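Hypothetical sugar binding protein (Bacteroides thetaiotaomicron, PDB 3SEE) is of unknown function but, as a galactose-binding domain-like protein of a gut bacterium, probably binds sugar. Local coordinates at residues Asp44-Ile49 against Lys72-Tyr77; Thr26-Ala31 against Phe37-Glu42; Phe98-Lys103 against Thr107-Tyr112; Val201-Gln206 against Ser215-Lys220; Phe131-Tyr136 against Pro142-Ala147. All blocks are in the same frame, centred on the assembly; numbering follows the deposited sequence.

Interaction 1: Asp44-Ile49 against Lys72-Tyr77; sequences DGVTTI and KNTSWY. With NA (sodium ion), chain B.
Val46 and Thr74 carry the apolar part of this small contact: CG1 of Val46 lies 3.8 Å from CG2 of Thr74, and the two side chains run past one another, pointing opposite ways. With CG1 of Val46 anti to its backbone N (chi1 169°), that methyl is the branch that meets the threonine. The methyl CG2 of Thr47 comes up beside them, 4.3 Å from Thr74 CG2, while its hydroxyl OG1 is hydrogen-bonded to Asn67 and to the backbone of Asp66. No hydrogen bond joins the two segments directly; Glu42 and Gln206 bind the backbone of 72-77 instead. Metal bonding involves 44-49 alone. A sodium ion is held by the carbonyl O of Thr47 at 2.4 Å and by the hydroxyl OG1 of Thr48, also at 2.4 Å, with two waters completing the four ligands seen. Thr47 O also accepts a hydrogen bond from Asn40 ND2 of strand 36-40, so one carbonyl serves both. The loop before strand 48-53 thus packs on the loop leading to strand 79-85, away from the centre of the chain, in the beta-sandwich expected for a galactose-binding domain-like fold, beside a sodium site made of a backbone carbonyl, a threonine hydroxyl and water.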
# COMPACT_ATOMS: atom_id res chain seq x y z
N ASP A 44 -11.62 14.45 10.00
CA ASP A 44 -11.59 14.12 11.41
C ASP A 44 -12.74 13.19 11.74
O ASP A 44 -13.89 13.48 11.44
CB ASP A 44 -11.67 15.40 12.23
CG ASP A 44 -11.72 15.13 13.71
OD1 ASP A 44 -12.85 14.95 14.23
OD2 ASP A 44 -10.63 15.09 14.34
N GLY A 45 -12.42 12.08 12.40
CA GLY A 45 -13.39 11.11 12.87
C GLY A 45 -13.67 9.95 11.96
O GLY A 45 -14.32 8.99 12.38
N VAL A 46 -13.17 9.97 10.72
CA VAL A 46 -13.46 8.90 9.76
C VAL A 46 -12.70 7.61 10.06
O VAL A 46 -13.30 6.52 10.09
CB VAL A 46 -13.17 9.39 8.33
CG1 VAL A 46 -13.19 8.22 7.31
CG2 VAL A 46 -14.21 10.47 7.90
N THR A 47 -11.39 7.71 10.28
CA THR A 47 -10.58 6.54 10.56
C THR A 47 -9.51 6.89 11.59
O THR A 47 -9.16 8.06 11.78
CB THR A 47 -10.00 5.92 9.25
OG1 THR A 47 -9.20 4.76 9.57
CG2 THR A 47 -9.17 6.92 8.47
N THR A 48 -9.02 5.87 12.27
CA THR A 48 -7.87 6.01 13.15
C THR A 48 -6.88 4.92 12.80
O THR A 48 -7.25 3.74 12.76
CB THR A 48 -8.29 5.87 14.62
OG1 THR A 48 -9.21 6.94 14.92
CG2 THR A 48 -7.09 5.94 15.58
N ILE A 49 -5.64 5.32 12.54
CA ILE A 49 -4.55 4.39 12.27
C ILE A 49 -3.55 4.57 13.41
O ILE A 49 -3.05 5.69 13.59
CB ILE A 49 -3.90 4.68 10.90
CG1 ILE A 49 -4.92 4.51 9.78
CG2 ILE A 49 -2.70 3.76 10.67
CD1 ILE A 49 -4.44 4.85 8.37
N LYS A 72 -18.31 6.20 4.56
CA LYS A 72 -18.00 5.85 3.18
C LYS A 72 -16.64 5.14 3.20
O LYS A 72 -15.86 5.37 4.13
CB LYS A 72 -17.88 7.14 2.36
CG LYS A 72 -19.17 7.96 2.26
CD LYS A 72 -19.13 8.89 1.07
N ASN A 73 -16.34 4.35 2.18
CA ASN A 73 -14.99 3.80 2.09
C ASN A 73 -13.96 4.92 2.05
O ASN A 73 -14.23 6.03 1.55
CB ASN A 73 -14.84 2.94 0.82
CG ASN A 73 -15.70 1.69 0.84
OD1 ASN A 73 -16.23 1.27 1.86
ND2 ASN A 73 -15.83 1.08 -0.34
N THR A 74 -12.77 4.65 2.56
CA THR A 74 -11.73 5.66 2.56
C THR A 74 -10.97 5.68 1.24
O THR A 74 -10.90 4.68 0.51
CB THR A 74 -10.81 5.50 3.78
OG1 THR A 74 -10.15 4.23 3.76
CG2 THR A 74 -11.55 5.64 5.10
N SER A 75 -10.36 6.82 0.97
CA SER A 75 -9.69 7.10 -0.30
C SER A 75 -8.29 6.53 -0.35
O SER A 75 -7.54 6.68 0.61
CB SER A 75 -9.57 8.61 -0.47
OG SER A 75 -8.69 8.94 -1.52
N TRP A 76 -7.90 5.96 -1.49
CA TRP A 76 -6.59 5.35 -1.64
C TRP A 76 -5.45 6.29 -1.36
O TRP A 76 -4.37 5.84 -0.96
CB TRP A 76 -6.45 4.73 -3.05
CG TRP A 76 -6.39 5.70 -4.18
CD1 TRP A 76 -7.43 6.14 -4.93
CD2 TRP A 76 -5.23 6.35 -4.71
NE1 TRP A 76 -7.00 7.00 -5.90
CE2 TRP A 76 -5.64 7.13 -5.80
CE3 TRP A 76 -3.86 6.30 -4.42
CZ2 TRP A 76 -4.77 7.91 -6.54
CZ3 TRP A 76 -2.99 7.07 -5.15
CH2 TRP A 76 -3.44 7.87 -6.20
N TYR A 77 -5.65 7.59 -1.60
CA TYR A 77 -4.58 8.57 -1.45
C TYR A 77 -4.66 9.35 -0.13
O TYR A 77 -3.84 10.24 0.09
CB TYR A 77 -4.52 9.52 -2.66
CG TYR A 77 -5.76 10.34 -2.89
CD1 TYR A 77 -5.94 11.59 -2.31
CD2 TYR A 77 -6.76 9.87 -3.71
CE1 TYR A 77 -7.09 12.34 -2.54
CE2 TYR A 77 -7.92 10.61 -3.94
CZ TYR A 77 -8.08 11.84 -3.36
OH TYR A 77 -9.24 12.59 -3.59
NA NA B . -9.63 9.04 13.89
O HOH W 1 -11.84 7.99 13.77
O HOH W 2 -10.40 10.23 15.76

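Interaction 2: Thr26-Ala31 against Phe37-Glu42; sequences TNPSKA and FIMNNE
The selenium of Met39, a selenomethionine, rests against a peptide group: in the one of its two modelled conformers described here, SE lies 3.5 Å from the carbonyl O of Thr26. This contact belongs to a strand-loop-strand connection of the beta-sandwich, in which the loop after strand 24-25 folds back over strand 36-40 through an Asx turn and a short 3-10 segment, 28-30. The Met39 chain is bent at chi2 and chi3 (-76° and -79°) and runs nearly perpendicular to the proline, with CE and SE both 4.1 Å from Pro28 CD. Two residues earlier in the strand, Phe37 packs on Ala31 and Pro28. Its ring meets Ala31 CB at CD2, a close 3.4 Å, and Pro28 CB at CZ, 4.0 Å, both approached at a slant. Phe80 of the adjacent strand 79-85 touches Pro28, Phe37 and Met39 alike, so the loop and both strands share one apolar cluster. Arg84 of the same strand binds the carbonyls of Ser29 and Ala31. The turn itself is fixed by Asn27, whose OD1 receives Ser29 N in the carbonyl plane, on a lone pair. At the outer end Asn41 ND2 donates to Thr26 O over 2.9 Å, nearly straight at 166°, with the acceptor lying in the plane of the Asn41 amide.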
# COMPACT_ATOMS: atom_id res chain seq x y z
N THR A 26 1.45 14.64 6.25
CA THR A 26 0.33 15.07 5.42
C THR A 26 0.56 14.75 3.95
O THR A 26 -0.38 14.81 3.17
CB THR A 26 0.05 16.55 5.60
OG1 THR A 26 1.22 17.26 5.25
CG2 THR A 26 -0.38 16.85 7.05
N ASN A 27 1.78 14.41 3.59
CA ASN A 27 2.09 13.95 2.22
C ASN A 27 3.32 13.06 2.33
O ASN A 27 4.27 13.40 3.05
CB ASN A 27 2.36 15.14 1.28
CG ASN A 27 2.49 14.74 -0.18
OD1 ASN A 27 3.44 14.06 -0.56
ND2 ASN A 27 1.54 15.19 -1.01
N PRO A 28 3.32 11.92 1.61
CA PRO A 28 4.49 11.04 1.62
C PRO A 28 5.81 11.73 1.27
O PRO A 28 6.86 11.28 1.69
CB PRO A 28 4.12 9.96 0.59
CG PRO A 28 2.63 9.90 0.68
CD PRO A 28 2.21 11.32 0.84
N SER A 29 5.77 12.81 0.50
CA SER A 29 7.00 13.53 0.15
C SER A 29 7.74 14.06 1.38
O SER A 29 8.95 14.29 1.30
CB SER A 29 6.72 14.69 -0.81
OG SER A 29 6.18 14.23 -2.04
N LYS A 30 7.03 14.21 2.49
CA LYS A 30 7.65 14.69 3.73
C LYS A 30 8.06 13.58 4.67
O LYS A 30 8.63 13.86 5.70
CB LYS A 30 6.65 15.60 4.46
CG LYS A 30 6.23 16.83 3.67
CD LYS A 30 5.04 17.51 4.38
CE LYS A 30 4.41 18.61 3.59
NZ LYS A 30 5.37 19.71 3.48
N ALA A 31 7.78 12.33 4.31
CA ALA A 31 8.11 11.22 5.19
C ALA A 31 9.61 10.93 5.19
O ALA A 31 10.25 10.98 4.14
CB ALA A 31 7.37 9.97 4.76
N PHE A 37 5.19 5.58 8.34
CA PHE A 37 4.41 6.78 8.55
C PHE A 37 2.93 6.48 8.48
O PHE A 37 2.50 5.52 7.83
CB PHE A 37 4.82 7.91 7.58
CG PHE A 37 4.57 7.62 6.14
CD1 PHE A 37 3.34 7.87 5.57
CD2 PHE A 37 5.58 7.15 5.32
CE1 PHE A 37 3.13 7.64 4.21
CE2 PHE A 37 5.37 6.93 3.97
CZ PHE A 37 4.15 7.19 3.41
N ILE A 38 2.16 7.33 9.13
CA ILE A 38 0.72 7.30 9.10
C ILE A 38 0.21 8.40 8.20
O ILE A 38 0.52 9.58 8.41
CB ILE A 38 0.12 7.45 10.50
CG1 ILE A 38 0.59 6.30 11.39
CG2 ILE A 38 -1.40 7.56 10.42
CD1 ILE A 38 0.40 6.56 12.89
N MSE A 39 -0.52 8.03 7.15
CA MSE A 39 -1.29 8.99 6.36
C MSE A 39 -2.75 8.88 6.76
O MSE A 39 -3.35 7.81 6.69
CB MSE A 39 -1.16 8.72 4.85
CG MSE A 39 -0.08 9.55 4.19
SE MSE A 39 -0.55 11.40 3.90
CE MSE A 39 -1.60 11.09 2.36
N ASN A 40 -3.31 9.99 7.23
CA ASN A 40 -4.74 10.08 7.52
C ASN A 40 -5.18 11.49 7.22
O ASN A 40 -5.21 12.36 8.10
CB ASN A 40 -5.05 9.68 8.96
CG ASN A 40 -6.52 9.65 9.24
OD1 ASN A 40 -7.35 9.99 8.39
ND2 ASN A 40 -6.86 9.25 10.47
N ASN A 41 -5.50 11.71 5.95
CA ASN A 41 -6.07 12.95 5.47
C ASN A 41 -7.57 12.84 5.25
O ASN A 41 -8.17 13.75 4.71
CB ASN A 41 -5.36 13.47 4.21
CG ASN A 41 -3.94 13.93 4.47
OD1 ASN A 41 -3.55 14.24 5.60
ND2 ASN A 41 -3.16 14.00 3.38
N GLU A 42 -8.18 11.74 5.68
CA GLU A 42 -9.63 11.70 5.76
C GLU A 42 -10.09 12.70 6.81
O GLU A 42 -9.35 13.05 7.72
CB GLU A 42 -10.13 10.29 6.10
CG GLU A 42 -9.90 9.25 5.00
CD GLU A 42 -10.91 9.34 3.88
OE1 GLU A 42 -12.06 9.72 4.14
OE2 GLU A 42 -10.58 8.92 2.76

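Interaction 3: Phe98-Lys103 against Thr107-Tyr112; sequences FYAKAK and TPVSVY
Phe98 presents the rim of its ring, not a face, to two valines of the facing strand. CG2 of Val111 lies in the ring plane 3.6 Å from CE1, and CG2 of Val109 stands near that plane 3.9 Å from CE2, so the two methyls straddle the CZ corner of the ring. The approaches differ: Val109 meets the ring head-on from the facing sheet, while Val111 passes alongside it. Val109 sends CG2 anti to its own N, toward the ring, and turns CG1 to Ala100, whose CB is 4.2 Å from that methyl. Strands 98-102 and 108-112 run roughly antiparallel at 147°, with axes 8.6 Å apart and no hydrogen bond between them; they belong to different sheets, and the contact is face-to-face packing across the core of the beta-sandwich, in line with a galactose-binding domain-like fold. A leucine in place of Phe98 would probably leave the CG2 methyls of Val109 and Val111 without the flat rim they bear on and open a gap between the sheets. Ile203, Val162 and Val217 also touch Phe98, from strands of both sheets. Toward the connecting loop the sheets draw together: the CA atoms of Ala102 and Thr107 are 6.3 Å apart, and Ala102 CB touches Thr107 CB at 3.7 Å. The Thr107 hydroxyl OG1 is bound to the backbone O of Glu104 within that loop.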
# COMPACT_ATOMS: atom_id res chain seq x y z
N PHE A 98 2.79 -9.81 4.29
CA PHE A 98 2.52 -9.40 5.66
C PHE A 98 1.39 -10.23 6.22
O PHE A 98 0.83 -11.07 5.54
CB PHE A 98 2.22 -7.89 5.78
CG PHE A 98 1.07 -7.41 4.95
CD1 PHE A 98 1.27 -7.02 3.63
CD2 PHE A 98 -0.21 -7.31 5.47
CE1 PHE A 98 0.22 -6.56 2.85
CE2 PHE A 98 -1.25 -6.84 4.70
CZ PHE A 98 -1.03 -6.46 3.38
N TYR A 99 1.11 -10.07 7.50
CA TYR A 99 -0.01 -10.74 8.13
C TYR A 99 -1.05 -9.70 8.52
O TYR A 99 -0.72 -8.57 8.92
CB TYR A 99 0.43 -11.56 9.35
CG TYR A 99 1.14 -12.82 8.92
CD1 TYR A 99 2.47 -12.80 8.56
CD2 TYR A 99 0.45 -14.01 8.79
CE1 TYR A 99 3.10 -13.97 8.08
CE2 TYR A 99 1.06 -15.17 8.34
CZ TYR A 99 2.38 -15.14 7.98
OH TYR A 99 3.01 -16.30 7.51
N ALA A 100 -2.32 -10.05 8.35
CA ALA A 100 -3.43 -9.18 8.64
C ALA A 100 -4.50 -9.93 9.39
O ALA A 100 -4.68 -11.13 9.21
CB ALA A 100 -4.00 -8.59 7.33
N LYS A 101 -5.26 -9.17 10.17
CA LYS A 101 -6.34 -9.68 11.02
C LYS A 101 -7.52 -8.72 10.86
O LYS A 101 -7.30 -7.52 11.01
CB LYS A 101 -5.84 -9.70 12.49
CG LYS A 101 -6.60 -10.60 13.45
CD LYS A 101 -5.91 -10.63 14.81
CE LYS A 101 -6.87 -10.93 15.94
NZ LYS A 101 -7.69 -9.76 16.33
N ALA A 102 -8.72 -9.22 10.62
CA ALA A 102 -9.90 -8.39 10.44
C ALA A 102 -10.96 -8.68 11.49
O ALA A 102 -11.13 -9.83 11.90
CB ALA A 102 -10.51 -8.63 9.08
N LYS A 103 -11.72 -7.67 11.86
CA LYS A 103 -12.79 -7.84 12.84
C LYS A 103 -13.95 -8.61 12.23
O LYS A 103 -14.63 -9.36 12.94
CB LYS A 103 -13.26 -6.47 13.34
CG LYS A 103 -14.40 -6.49 14.34
CD LYS A 103 -14.65 -5.06 14.86
CE LYS A 103 -16.07 -4.86 15.34
NZ LYS A 103 -16.37 -3.39 15.41
N THR A 107 -13.38 -8.87 5.07
CA THR A 107 -12.81 -7.52 4.97
C THR A 107 -11.57 -7.54 4.11
O THR A 107 -10.69 -8.34 4.33
CB THR A 107 -12.44 -7.01 6.37
OG1 THR A 107 -13.59 -6.99 7.21
CG2 THR A 107 -11.91 -5.58 6.32
N PRO A 108 -11.49 -6.64 3.11
CA PRO A 108 -10.26 -6.59 2.31
C PRO A 108 -9.13 -5.80 2.93
O PRO A 108 -9.34 -4.83 3.64
CB PRO A 108 -10.72 -5.92 1.03
CG PRO A 108 -11.88 -5.10 1.43
CD PRO A 108 -12.54 -5.76 2.60
N VAL A 109 -7.92 -6.22 2.60
CA VAL A 109 -6.72 -5.44 2.84
C VAL A 109 -6.01 -5.29 1.50
O VAL A 109 -6.12 -6.14 0.63
CB VAL A 109 -5.84 -6.12 3.90
CG1 VAL A 109 -5.32 -7.47 3.45
CG2 VAL A 109 -4.73 -5.18 4.37
N SER A 110 -5.27 -4.19 1.36
CA SER A 110 -4.81 -3.74 0.07
C SER A 110 -3.42 -3.16 0.12
O SER A 110 -2.96 -2.72 1.17
CB SER A 110 -5.78 -2.70 -0.47
OG SER A 110 -7.13 -3.17 -0.42
N VAL A 111 -2.80 -3.10 -1.04
CA VAL A 111 -1.42 -2.66 -1.22
C VAL A 111 -1.29 -1.88 -2.52
O VAL A 111 -1.90 -2.27 -3.53
CB VAL A 111 -0.52 -3.91 -1.44
CG1 VAL A 111 0.92 -3.50 -1.78
CG2 VAL A 111 -0.60 -4.81 -0.24
N TYR A 112 -0.43 -0.87 -2.57
CA TYR A 112 0.13 -0.37 -3.81
C TYR A 112 1.53 0.17 -3.50
O TYR A 112 1.89 0.37 -2.33
CB TYR A 112 -0.76 0.68 -4.51
CG TYR A 112 -1.04 1.95 -3.75
CD1 TYR A 112 -0.10 2.97 -3.68
CD2 TYR A 112 -2.24 2.13 -3.08
CE1 TYR A 112 -0.35 4.14 -2.99
CE2 TYR A 112 -2.50 3.30 -2.38
CZ TYR A 112 -1.55 4.31 -2.35
OH TYR A 112 -1.76 5.48 -1.65

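Interaction 4: Val201-Gln206 against Ser215-Lys220; sequences VAILGQ and SDVTLK
Ile203 reaches tip to tip toward Val217, its terminal methyl CD1 lying 4.2 Å from CG2 of the valine. CG1 of Ile203 is anti to its carbonyl carbon (chi1 -62°), and the chain then extends through chi2 at 172°, which carries CD1 toward the other sheet. Val217 answers with CG2, the branch beside its backbone N. A second methyl contact follows two residues away on each strand: CG2 of Val201 stands 4.3 Å from CD2 of Leu219. These two pairs make up the whole direct contact, which is purely apolar and light, consistent with CA atoms some way apart: 10.0 Å for Ile203 and Val217, 9.1 Å for Val201 and Leu219. No hydrogen bond crosses; the backbones pair within their own sheets, Val201 with Gln83 and Ile203 with Leu81 in one, Ser215 with Tyr99 in the other. All four side chains are buried, close to the centre of the chain, where the two layers of the beta-sandwich face each other. Strand 199-204 lies between 79-85 and 108-115 in the mixed sheet, and strand 211-221 between 61-66 and 93-102 in the antiparallel one. Ile85 of strand 79-85 touches both Val201 and Leu219.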
# COMPACT_ATOMS: atom_id res chain seq x y z
N VAL A 201 5.71 2.06 -0.18
CA VAL A 201 4.67 1.05 -0.01
C VAL A 201 3.52 1.64 0.80
O VAL A 201 3.75 2.29 1.81
CB VAL A 201 5.26 -0.17 0.72
CG1 VAL A 201 4.16 -1.19 1.07
CG2 VAL A 201 6.38 -0.81 -0.09
N ALA A 202 2.29 1.41 0.35
CA ALA A 202 1.06 1.78 1.05
C ALA A 202 0.28 0.51 1.33
O ALA A 202 0.04 -0.30 0.43
CB ALA A 202 0.22 2.71 0.16
N ILE A 203 -0.11 0.33 2.59
CA ILE A 203 -0.97 -0.77 3.02
C ILE A 203 -2.25 -0.12 3.54
O ILE A 203 -2.20 0.83 4.36
CB ILE A 203 -0.30 -1.64 4.10
CG1 ILE A 203 0.97 -2.28 3.53
CG2 ILE A 203 -1.30 -2.68 4.64
CD1 ILE A 203 1.84 -3.03 4.56
N LEU A 204 -3.41 -0.57 3.04
CA LEU A 204 -4.70 0.07 3.26
C LEU A 204 -5.75 -0.92 3.61
O LEU A 204 -5.69 -2.08 3.19
CB LEU A 204 -5.23 0.68 1.96
CG LEU A 204 -4.26 1.55 1.21
CD1 LEU A 204 -3.53 0.78 0.11
CD2 LEU A 204 -4.98 2.76 0.62
N GLY A 205 -6.77 -0.46 4.31
CA GLY A 205 -8.02 -1.21 4.51
C GLY A 205 -9.15 -0.21 4.39
O GLY A 205 -9.41 0.54 5.33
N GLN A 206 -9.73 -0.09 3.21
CA GLN A 206 -10.59 1.03 2.87
C GLN A 206 -12.05 0.83 3.23
O GLN A 206 -12.80 1.80 3.25
CB GLN A 206 -10.52 1.31 1.38
CG GLN A 206 -9.14 1.75 0.90
CD GLN A 206 -9.05 1.72 -0.60
OE1 GLN A 206 -8.80 0.66 -1.18
NE2 GLN A 206 -9.32 2.85 -1.26
N SER A 215 0.76 -6.74 10.62
CA SER A 215 2.02 -7.02 11.27
C SER A 215 2.98 -7.79 10.36
O SER A 215 2.55 -8.42 9.40
CB SER A 215 1.81 -7.76 12.60
OG SER A 215 3.01 -7.73 13.38
N ASP A 216 4.29 -7.73 10.65
CA ASP A 216 5.33 -8.58 10.07
C ASP A 216 5.39 -8.46 8.55
O ASP A 216 5.04 -9.37 7.78
CB ASP A 216 5.19 -10.02 10.50
CG ASP A 216 6.35 -10.87 10.06
OD1 ASP A 216 7.47 -10.29 9.93
OD2 ASP A 216 6.13 -12.08 9.86
N VAL A 217 5.87 -7.32 8.11
CA VAL A 217 5.90 -6.96 6.70
C VAL A 217 7.26 -7.19 6.09
O VAL A 217 8.29 -6.77 6.63
CB VAL A 217 5.54 -5.47 6.52
CG1 VAL A 217 5.46 -5.11 5.04
CG2 VAL A 217 4.25 -5.10 7.29
N THR A 218 7.26 -7.81 4.91
CA THR A 218 8.48 -8.10 4.15
C THR A 218 8.36 -7.57 2.72
O THR A 218 7.33 -7.80 2.09
CB THR A 218 8.70 -9.62 4.01
OG1 THR A 218 8.77 -10.23 5.30
CG2 THR A 218 9.99 -9.90 3.23
N LEU A 219 9.41 -6.93 2.22
CA LEU A 219 9.52 -6.65 0.78
C LEU A 219 10.89 -7.19 0.37
O LEU A 219 11.91 -6.75 0.91
CB LEU A 219 9.47 -5.15 0.49
CG LEU A 219 9.60 -4.76 -0.97
CD1 LEU A 219 8.42 -5.27 -1.83
CD2 LEU A 219 9.74 -3.26 -1.09
N LYS A 220 10.91 -8.11 -0.59
CA LYS A 220 12.15 -8.81 -0.96
C LYS A 220 12.20 -9.02 -2.45
O LYS A 220 11.22 -9.38 -3.08
CB LYS A 220 12.22 -10.21 -0.33
CG LYS A 220 12.64 -10.29 1.10
CD LYS A 220 13.23 -11.68 1.36

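Interaction 5: Phe131-Tyr136 against Pro142-Ala147; sequences FMRRDY and PNASGA
Arg133 grips the carbonyl O of Ser145 side-on with two nitrogens, NE at 2.8 Å and NH2 at 2.9 Å, the oxygen lying in the guanidinium plane. NH2 has a second acceptor in Gln141 OE1, and the chain runs extended from CG to NE. The backbone joins in: Arg133 N donates to Gly146 O over 3.0 Å at 162°. Ser145 OG accepts from Ala147 N, an ST turn, and is hydrogen-bonded also to the backbone O of Ile175. Two waters bridge the segments: one lies between Phe131 O and Ala147 O, the other, in the plane of the Tyr136 ring, is 2.7 Å from Tyr136 OH and 2.6 Å from Ala144 O. Above that ring sits Gly146 CA, 3.4 Å from its centroid and only 10° off the normal, a CH-pi contact; the absence of a side chain at Gly146 lets it come this close. An alanine replacing Tyr136 would probably leave Gly146 CA without its aromatic cover and the water at Ala144 O without its hydroxyl partner. Carbonyls of Ala144, Ser145, Gly146 and Ala147 are met by water, the Arg133 side chain, Arg133 N and water; with the CH-pi contact, these polar bonds pin the irregular loop to 131-136.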
# COMPACT_ATOMS: atom_id res chain seq x y z
N PHE A 131 4.28 0.79 -9.47
CA PHE A 131 4.73 -0.49 -9.99
C PHE A 131 3.53 -1.42 -10.27
O PHE A 131 2.52 -1.39 -9.57
CB PHE A 131 5.67 -1.16 -9.02
CG PHE A 131 6.97 -0.44 -8.84
CD1 PHE A 131 7.79 -0.20 -9.92
CD2 PHE A 131 7.37 0.03 -7.59
CE1 PHE A 131 9.00 0.47 -9.74
CE2 PHE A 131 8.56 0.71 -7.42
CZ PHE A 131 9.38 0.92 -8.50
N MSE A 132 3.64 -2.20 -11.33
CA MSE A 132 2.56 -3.08 -11.74
C MSE A 132 2.52 -4.35 -10.91
O MSE A 132 3.52 -5.04 -10.75
CB MSE A 132 2.76 -3.45 -13.21
CG MSE A 132 1.53 -4.14 -13.81
SE MSE A 132 1.88 -4.87 -15.58
CE MSE A 132 2.51 -6.62 -15.04
N ARG A 133 1.33 -4.70 -10.44
CA ARG A 133 1.22 -5.99 -9.80
C ARG A 133 1.45 -7.07 -10.90
O ARG A 133 1.00 -6.98 -12.04
CB ARG A 133 -0.06 -6.12 -8.97
CG ARG A 133 -1.33 -6.18 -9.76
CD ARG A 133 -2.58 -6.20 -8.85
NE ARG A 133 -3.72 -6.09 -9.72
CZ ARG A 133 -4.26 -7.10 -10.40
NH1 ARG A 133 -3.78 -8.32 -10.29
NH2 ARG A 133 -5.28 -6.85 -11.19
N ARG A 134 2.23 -8.06 -10.55
CA ARG A 134 2.74 -8.98 -11.54
C ARG A 134 1.67 -9.73 -12.31
O ARG A 134 1.82 -9.97 -13.51
CB ARG A 134 3.68 -9.94 -10.85
CG ARG A 134 4.59 -10.58 -11.70
CD ARG A 134 5.80 -11.11 -10.96
NE ARG A 134 6.56 -11.70 -12.02
CZ ARG A 134 6.83 -12.98 -12.14
NH1 ARG A 134 6.43 -13.85 -11.23
NH2 ARG A 134 7.58 -13.37 -13.14
N ASP A 135 0.58 -10.05 -11.63
CA ASP A 135 -0.52 -10.79 -12.25
C ASP A 135 -1.48 -9.91 -13.04
O ASP A 135 -2.48 -10.39 -13.55
CB ASP A 135 -1.29 -11.61 -11.20
CG ASP A 135 -0.63 -12.93 -10.91
OD1 ASP A 135 -0.16 -13.56 -11.87
OD2 ASP A 135 -0.55 -13.33 -9.72
N TYR A 136 -1.20 -8.62 -13.18
CA TYR A 136 -2.12 -7.76 -13.94
C TYR A 136 -2.12 -8.13 -15.42
O TYR A 136 -1.07 -8.29 -16.03
CB TYR A 136 -1.75 -6.29 -13.81
CG TYR A 136 -2.68 -5.34 -14.55
CD1 TYR A 136 -4.04 -5.37 -14.33
CD2 TYR A 136 -2.18 -4.41 -15.44
CE1 TYR A 136 -4.89 -4.51 -14.98
CE2 TYR A 136 -3.02 -3.53 -16.07
CZ TYR A 136 -4.39 -3.56 -15.85
OH TYR A 136 -5.23 -2.67 -16.49
N PRO A 142 -10.45 -6.31 -17.17
CA PRO A 142 -10.78 -4.94 -17.57
C PRO A 142 -11.23 -4.03 -16.45
O PRO A 142 -11.11 -2.82 -16.57
CB PRO A 142 -11.88 -5.15 -18.61
CG PRO A 142 -12.48 -6.50 -18.22
CD PRO A 142 -11.32 -7.31 -17.79
N ASN A 143 -11.76 -4.60 -15.36
CA ASN A 143 -12.27 -3.82 -14.26
C ASN A 143 -11.37 -3.73 -13.04
O ASN A 143 -11.73 -3.09 -12.05
CB ASN A 143 -13.64 -4.36 -13.87
CG ASN A 143 -14.65 -4.18 -14.98
OD1 ASN A 143 -14.81 -3.09 -15.51
ND2 ASN A 143 -15.34 -5.26 -15.33
N ALA A 144 -10.18 -4.31 -13.13
CA ALA A 144 -9.26 -4.34 -12.00
C ALA A 144 -8.20 -3.24 -12.09
O ALA A 144 -7.81 -2.81 -13.17
CB ALA A 144 -8.54 -5.70 -11.95
N SER A 145 -7.71 -2.79 -10.94
CA SER A 145 -6.51 -1.97 -10.92
C SER A 145 -5.28 -2.78 -11.33
O SER A 145 -5.14 -3.94 -10.93
CB SER A 145 -6.29 -1.45 -9.50
OG SER A 145 -5.19 -0.56 -9.43
N GLY A 146 -4.37 -2.14 -12.06
CA GLY A 146 -3.08 -2.72 -12.33
C GLY A 146 -2.04 -2.41 -11.26
O GLY A 146 -0.95 -2.97 -11.29
N ALA A 147 -2.37 -1.48 -10.37
CA ALA A 147 -1.49 -0.99 -9.32
C ALA A 147 -1.82 -1.53 -7.94
O ALA A 147 -0.95 -1.99 -7.21
CB ALA A 147 -1.53 0.56 -9.28
O HOH W 3 1.37 -0.39 -7.17
O HOH W 4 -7.83 -3.04 -15.78

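Interactions 3 and 4 form the core: both are apolar, cross between the two sheets without hydrogen bonds, and share elements, since strands 108-115 and 199-204 are neighbours in one sheet and 93-102 and 211-221 in the other. Interactions 1, 2 and 5 lie farther from the centre and involve loops, though 1 and 5 are still buried and 2 partly so, with mixed chemistry: sodium ligation beside methyl packing in 1, a side-chain amide bond beside apolar packing round Phe37 and Met39 in 2, an arginine grip and waters in 5. Interactions 1 and 2 are joined through Glu42 with Ser75 and Asn40 with Thr47. Tyr112 OH, bonded to Trp76 O, ties 3 to 1.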